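Local coordinates for protein SAM-dependent methyltransferase (Pyrococcus horikoshii, PDB 1WZN) that probably transfers methyl groups from S-adenosyl-L-methionine to an as yet unidentified substrate, and binds the product S-adenosyl-L-homocysteine, at residues A[159-173]-A[184-196]. Sequence-based numbering, arbitrary orientation.
Sequences WNEQKGEEKLVIMDW and RFKRLVQILRPNG
The guanidinium of R187 lies between the edges of two aromatic rings, CZ2 of W159 over one face, its indole turned 76° from the guanidinium, and CZ of F185 over the other, while the carboxylate of D172 meets its edge. That edge grips side-on: R187 NE donates to D172 OD1 at 2.6 Å and R187 NH2 to D172 OD2 at 3.2 Å. From the opposite face of the carboxylate, W159 NE1 also donates to OD2, holding the carboxylate's rotation, and R187 NH1 is hydrogen-bonded to the hydroxyl of Y16. These pairs lie toward the turn end of an antiparallel beta hairpin, strands 166-177 and 182-192, central in a four-stranded sheet apart from the Rossmann-like methyltransferase core. On the other side of the sheet, K186 CB sits 3.6 Å from the centroid of the six-membered ring of W173, a CH-pi contact. With chi1 at 77°, W173 CG stands between its backbone N and carbonyl carbon, laying the indole across the lysine, whose NZ forms a salt bridge with D204 and a hydrogen bond to N160 of a neighbouring subunit. At the far end a water bridges E165 O and L192 O, and R193 NH1 makes a salt bridge to E166 OE2 at 2.8 Å, its hydrogen bond weak, while E166 OE1 is hydrogen-bonded to Y11 OH.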
# COMPACT_ATOMS: atom_id res chain seq x y z
N TRP A 159 -13.60 -10.18 8.55
CA TRP A 159 -15.00 -9.77 8.63
C TRP A 159 -15.76 -10.69 9.56
O TRP A 159 -15.21 -11.68 10.05
CB TRP A 159 -15.64 -9.75 7.24
CG TRP A 159 -15.49 -11.01 6.45
CD1 TRP A 159 -14.32 -11.55 5.98
CD2 TRP A 159 -16.54 -11.84 5.97
NE1 TRP A 159 -14.59 -12.68 5.24
CE2 TRP A 159 -15.95 -12.88 5.22
CE3 TRP A 159 -17.94 -11.82 6.11
CZ2 TRP A 159 -16.70 -13.88 4.60
CZ3 TRP A 159 -18.69 -12.81 5.49
CH2 TRP A 159 -18.07 -13.83 4.75
N ASN A 160 -17.03 -10.38 9.83
CA ASN A 160 -17.80 -11.20 10.75
C ASN A 160 -19.27 -11.34 10.40
O ASN A 160 -19.84 -10.50 9.72
CB ASN A 160 -17.69 -10.61 12.17
CG ASN A 160 -18.30 -9.22 12.27
OD1 ASN A 160 -17.83 -8.27 11.64
ND2 ASN A 160 -19.35 -9.10 13.06
N GLU A 161 -19.86 -12.43 10.88
CA GLU A 161 -21.27 -12.72 10.68
C GLU A 161 -21.77 -13.37 11.97
O GLU A 161 -21.00 -13.53 12.92
CB GLU A 161 -21.48 -13.68 9.50
CG GLU A 161 -21.18 -13.09 8.12
CD GLU A 161 -22.08 -11.92 7.75
OE1 GLU A 161 -23.22 -11.83 8.25
OE2 GLU A 161 -21.65 -11.08 6.93
N GLN A 162 -23.04 -13.75 12.00
CA GLN A 162 -23.59 -14.36 13.20
C GLN A 162 -24.73 -15.33 12.91
O GLN A 162 -25.63 -15.03 12.12
CB GLN A 162 -24.10 -13.27 14.16
CG GLN A 162 -24.54 -13.81 15.52
CD GLN A 162 -24.92 -12.71 16.51
OE1 GLN A 162 -24.51 -11.56 16.37
NE2 GLN A 162 -25.69 -13.08 17.53
N LYS A 163 -24.68 -16.49 13.55
CA LYS A 163 -25.72 -17.49 13.39
C LYS A 163 -26.25 -17.80 14.78
O LYS A 163 -25.59 -18.46 15.58
CB LYS A 163 -25.16 -18.76 12.75
CG LYS A 163 -26.20 -19.85 12.53
CD LYS A 163 -25.60 -21.10 11.93
CE LYS A 163 -26.60 -22.25 11.92
NZ LYS A 163 -27.85 -21.87 11.20
N GLY A 164 -27.45 -17.30 15.08
CA GLY A 164 -28.01 -17.53 16.40
C GLY A 164 -27.15 -16.84 17.44
O GLY A 164 -26.87 -15.64 17.33
N GLU A 165 -26.70 -17.59 18.45
CA GLU A 165 -25.87 -17.03 19.50
C GLU A 165 -24.38 -17.11 19.18
O GLU A 165 -23.54 -16.62 19.94
CB GLU A 165 -26.13 -17.77 20.81
CG GLU A 165 -27.56 -17.70 21.30
CD GLU A 165 -27.74 -18.35 22.65
OE1 GLU A 165 -27.10 -17.90 23.63
OE2 GLU A 165 -28.52 -19.33 22.75
N GLU A 166 -24.05 -17.72 18.05
CA GLU A 166 -22.66 -17.86 17.66
C GLU A 166 -22.19 -16.75 16.73
O GLU A 166 -22.87 -16.38 15.77
CB GLU A 166 -22.43 -19.22 17.00
CG GLU A 166 -22.77 -20.40 17.92
CD GLU A 166 -22.31 -21.73 17.37
OE1 GLU A 166 -22.57 -22.01 16.18
OE2 GLU A 166 -21.68 -22.51 18.12
N LYS A 167 -21.01 -16.22 17.01
CA LYS A 167 -20.45 -15.16 16.19
C LYS A 167 -19.29 -15.73 15.40
O LYS A 167 -18.47 -16.49 15.92
CB LYS A 167 -20.00 -13.99 17.07
CG LYS A 167 -21.19 -13.32 17.75
CD LYS A 167 -20.78 -12.22 18.70
CE LYS A 167 -22.02 -11.68 19.42
NZ LYS A 167 -21.67 -10.68 20.48
N LEU A 168 -19.26 -15.40 14.11
CA LEU A 168 -18.20 -15.91 13.26
C LEU A 168 -17.24 -14.80 12.86
O LEU A 168 -17.67 -13.76 12.37
CB LEU A 168 -18.79 -16.54 12.00
CG LEU A 168 -19.32 -17.98 12.09
CD1 LEU A 168 -20.46 -18.07 13.09
CD2 LEU A 168 -19.80 -18.42 10.71
N VAL A 169 -15.95 -15.01 13.11
CA VAL A 169 -14.94 -14.05 12.70
C VAL A 169 -14.19 -14.79 11.61
O VAL A 169 -13.63 -15.87 11.85
CB VAL A 169 -13.98 -13.67 13.84
CG1 VAL A 169 -12.85 -12.80 13.31
CG2 VAL A 169 -14.75 -12.92 14.91
N ILE A 170 -14.19 -14.21 10.42
CA ILE A 170 -13.58 -14.83 9.26
C ILE A 170 -12.39 -14.06 8.72
O ILE A 170 -12.47 -12.85 8.51
CB ILE A 170 -14.64 -14.96 8.15
CG1 ILE A 170 -15.91 -15.59 8.73
CG2 ILE A 170 -14.10 -15.81 6.99
CD1 ILE A 170 -17.18 -15.20 8.02
N MET A 171 -11.30 -14.77 8.48
CA MET A 171 -10.09 -14.15 7.96
C MET A 171 -9.70 -14.85 6.67
O MET A 171 -9.44 -16.06 6.67
CB MET A 171 -8.97 -14.26 8.99
CG MET A 171 -7.68 -13.62 8.57
SD MET A 171 -6.58 -13.46 9.98
CE MET A 171 -6.00 -15.15 10.13
N ASP A 172 -9.66 -14.09 5.58
CA ASP A 172 -9.33 -14.62 4.26
C ASP A 172 -8.01 -14.13 3.71
O ASP A 172 -7.66 -12.96 3.87
CB ASP A 172 -10.41 -14.25 3.24
CG ASP A 172 -11.79 -14.71 3.64
OD1 ASP A 172 -11.92 -15.81 4.21
OD2 ASP A 172 -12.75 -13.96 3.37
N TRP A 173 -7.29 -15.02 3.05
CA TRP A 173 -6.04 -14.64 2.42
C TRP A 173 -5.79 -15.60 1.27
O TRP A 173 -6.33 -16.72 1.25
CB TRP A 173 -4.87 -14.63 3.42
CG TRP A 173 -4.31 -15.96 3.83
CD1 TRP A 173 -3.21 -16.57 3.31
CD2 TRP A 173 -4.77 -16.80 4.90
NE1 TRP A 173 -2.94 -17.73 3.99
CE2 TRP A 173 -3.89 -17.90 4.97
CE3 TRP A 173 -5.83 -16.72 5.80
CZ2 TRP A 173 -4.04 -18.92 5.91
CZ3 TRP A 173 -5.98 -17.74 6.75
CH2 TRP A 173 -5.09 -18.83 6.79
N ARG A 184 -4.54 -20.41 -4.18
CA ARG A 184 -4.82 -21.16 -2.96
C ARG A 184 -5.70 -20.24 -2.13
O ARG A 184 -5.25 -19.19 -1.67
CB ARG A 184 -3.52 -21.46 -2.20
CG ARG A 184 -2.58 -22.40 -2.94
CD ARG A 184 -3.20 -23.77 -3.12
NE ARG A 184 -3.59 -24.37 -1.84
CZ ARG A 184 -4.02 -25.62 -1.70
NH1 ARG A 184 -4.12 -26.41 -2.76
NH2 ARG A 184 -4.35 -26.07 -0.50
N PHE A 185 -6.96 -20.63 -1.97
CA PHE A 185 -7.90 -19.83 -1.20
C PHE A 185 -7.95 -20.32 0.23
O PHE A 185 -8.35 -21.46 0.50
CB PHE A 185 -9.30 -19.90 -1.82
CG PHE A 185 -10.33 -19.14 -1.04
CD1 PHE A 185 -10.17 -17.77 -0.82
CD2 PHE A 185 -11.43 -19.78 -0.51
CE1 PHE A 185 -11.10 -17.06 -0.06
CE2 PHE A 185 -12.37 -19.09 0.25
CZ PHE A 185 -12.21 -17.72 0.47
N LYS A 186 -7.56 -19.46 1.15
CA LYS A 186 -7.54 -19.83 2.56
C LYS A 186 -8.47 -18.95 3.37
O LYS A 186 -8.53 -17.74 3.18
CB LYS A 186 -6.10 -19.74 3.07
CG LYS A 186 -5.14 -20.64 2.27
CD LYS A 186 -3.69 -20.32 2.53
CE LYS A 186 -2.77 -21.17 1.66
NZ LYS A 186 -2.84 -22.62 1.97
N ARG A 187 -9.20 -19.59 4.28
CA ARG A 187 -10.14 -18.88 5.12
C ARG A 187 -10.21 -19.52 6.50
O ARG A 187 -10.54 -20.70 6.63
CB ARG A 187 -11.52 -18.88 4.46
CG ARG A 187 -12.69 -18.54 5.38
CD ARG A 187 -13.99 -18.46 4.59
NE ARG A 187 -14.01 -17.29 3.71
CZ ARG A 187 -14.90 -17.11 2.74
NH1 ARG A 187 -15.84 -18.01 2.52
NH2 ARG A 187 -14.87 -16.00 2.01
N LEU A 188 -9.87 -18.74 7.52
CA LEU A 188 -9.94 -19.23 8.89
C LEU A 188 -11.28 -18.78 9.44
O LEU A 188 -11.58 -17.58 9.45
CB LEU A 188 -8.82 -18.63 9.73
CG LEU A 188 -8.89 -18.95 11.23
CD1 LEU A 188 -8.66 -20.45 11.45
CD2 LEU A 188 -7.86 -18.14 11.97
N VAL A 189 -12.11 -19.72 9.87
CA VAL A 189 -13.40 -19.37 10.44
C VAL A 189 -13.38 -19.69 11.92
O VAL A 189 -13.19 -20.84 12.33
CB VAL A 189 -14.56 -20.15 9.76
CG1 VAL A 189 -15.89 -19.78 10.41
CG2 VAL A 189 -14.59 -19.82 8.27
N GLN A 190 -13.53 -18.66 12.75
CA GLN A 190 -13.54 -18.86 14.19
C GLN A 190 -14.99 -18.68 14.64
O GLN A 190 -15.62 -17.67 14.32
CB GLN A 190 -12.62 -17.84 14.87
CG GLN A 190 -11.14 -18.06 14.54
CD GLN A 190 -10.26 -16.95 15.05
OE1 GLN A 190 -10.16 -15.89 14.43
NE2 GLN A 190 -9.61 -17.18 16.18
N ILE A 191 -15.50 -19.66 15.37
CA ILE A 191 -16.88 -19.65 15.85
C ILE A 191 -16.86 -19.39 17.35
O ILE A 191 -16.44 -20.25 18.13
CB ILE A 191 -17.57 -20.99 15.54
CG1 ILE A 191 -17.46 -21.27 14.04
CG2 ILE A 191 -19.04 -20.95 15.95
CD1 ILE A 191 -18.07 -22.60 13.62
N LEU A 192 -17.32 -18.21 17.74
CA LEU A 192 -17.34 -17.79 19.14
C LEU A 192 -18.67 -17.96 19.85
O LEU A 192 -19.69 -17.47 19.38
CB LEU A 192 -16.93 -16.32 19.25
CG LEU A 192 -15.46 -15.93 19.10
CD1 LEU A 192 -14.89 -16.50 17.81
CD2 LEU A 192 -15.34 -14.40 19.12
N ARG A 193 -18.64 -18.64 20.98
CA ARG A 193 -19.83 -18.83 21.80
C ARG A 193 -19.87 -17.69 22.82
O ARG A 193 -18.84 -17.06 23.09
CB ARG A 193 -19.79 -20.19 22.51
CG ARG A 193 -19.84 -21.37 21.54
CD ARG A 193 -20.24 -22.66 22.23
NE ARG A 193 -21.57 -22.56 22.82
CZ ARG A 193 -22.69 -22.42 22.11
NH1 ARG A 193 -22.65 -22.37 20.79
NH2 ARG A 193 -23.86 -22.33 22.74
N PRO A 194 -21.05 -17.41 23.39
CA PRO A 194 -21.24 -16.34 24.38
C PRO A 194 -20.24 -16.32 25.53
O PRO A 194 -19.78 -15.25 25.94
CB PRO A 194 -22.67 -16.58 24.87
CG PRO A 194 -23.35 -17.08 23.63
CD PRO A 194 -22.33 -18.07 23.09
N ASN A 195 -19.88 -17.49 26.05
CA ASN A 195 -18.94 -17.57 27.16
C ASN A 195 -17.47 -17.45 26.74
O ASN A 195 -16.57 -17.57 27.57
CB ASN A 195 -19.14 -18.88 27.93
CG ASN A 195 -18.82 -20.10 27.10
OD1 ASN A 195 -18.38 -20.00 25.95
ND2 ASN A 195 -19.03 -21.28 27.68
N GLY A 196 -17.23 -17.23 25.45
CA GLY A 196 -15.86 -17.08 24.98
C GLY A 196 -15.22 -18.33 24.39
O GLY A 196 -14.15 -18.24 23.79
O HOH W 1 -21.22 -15.58 20.66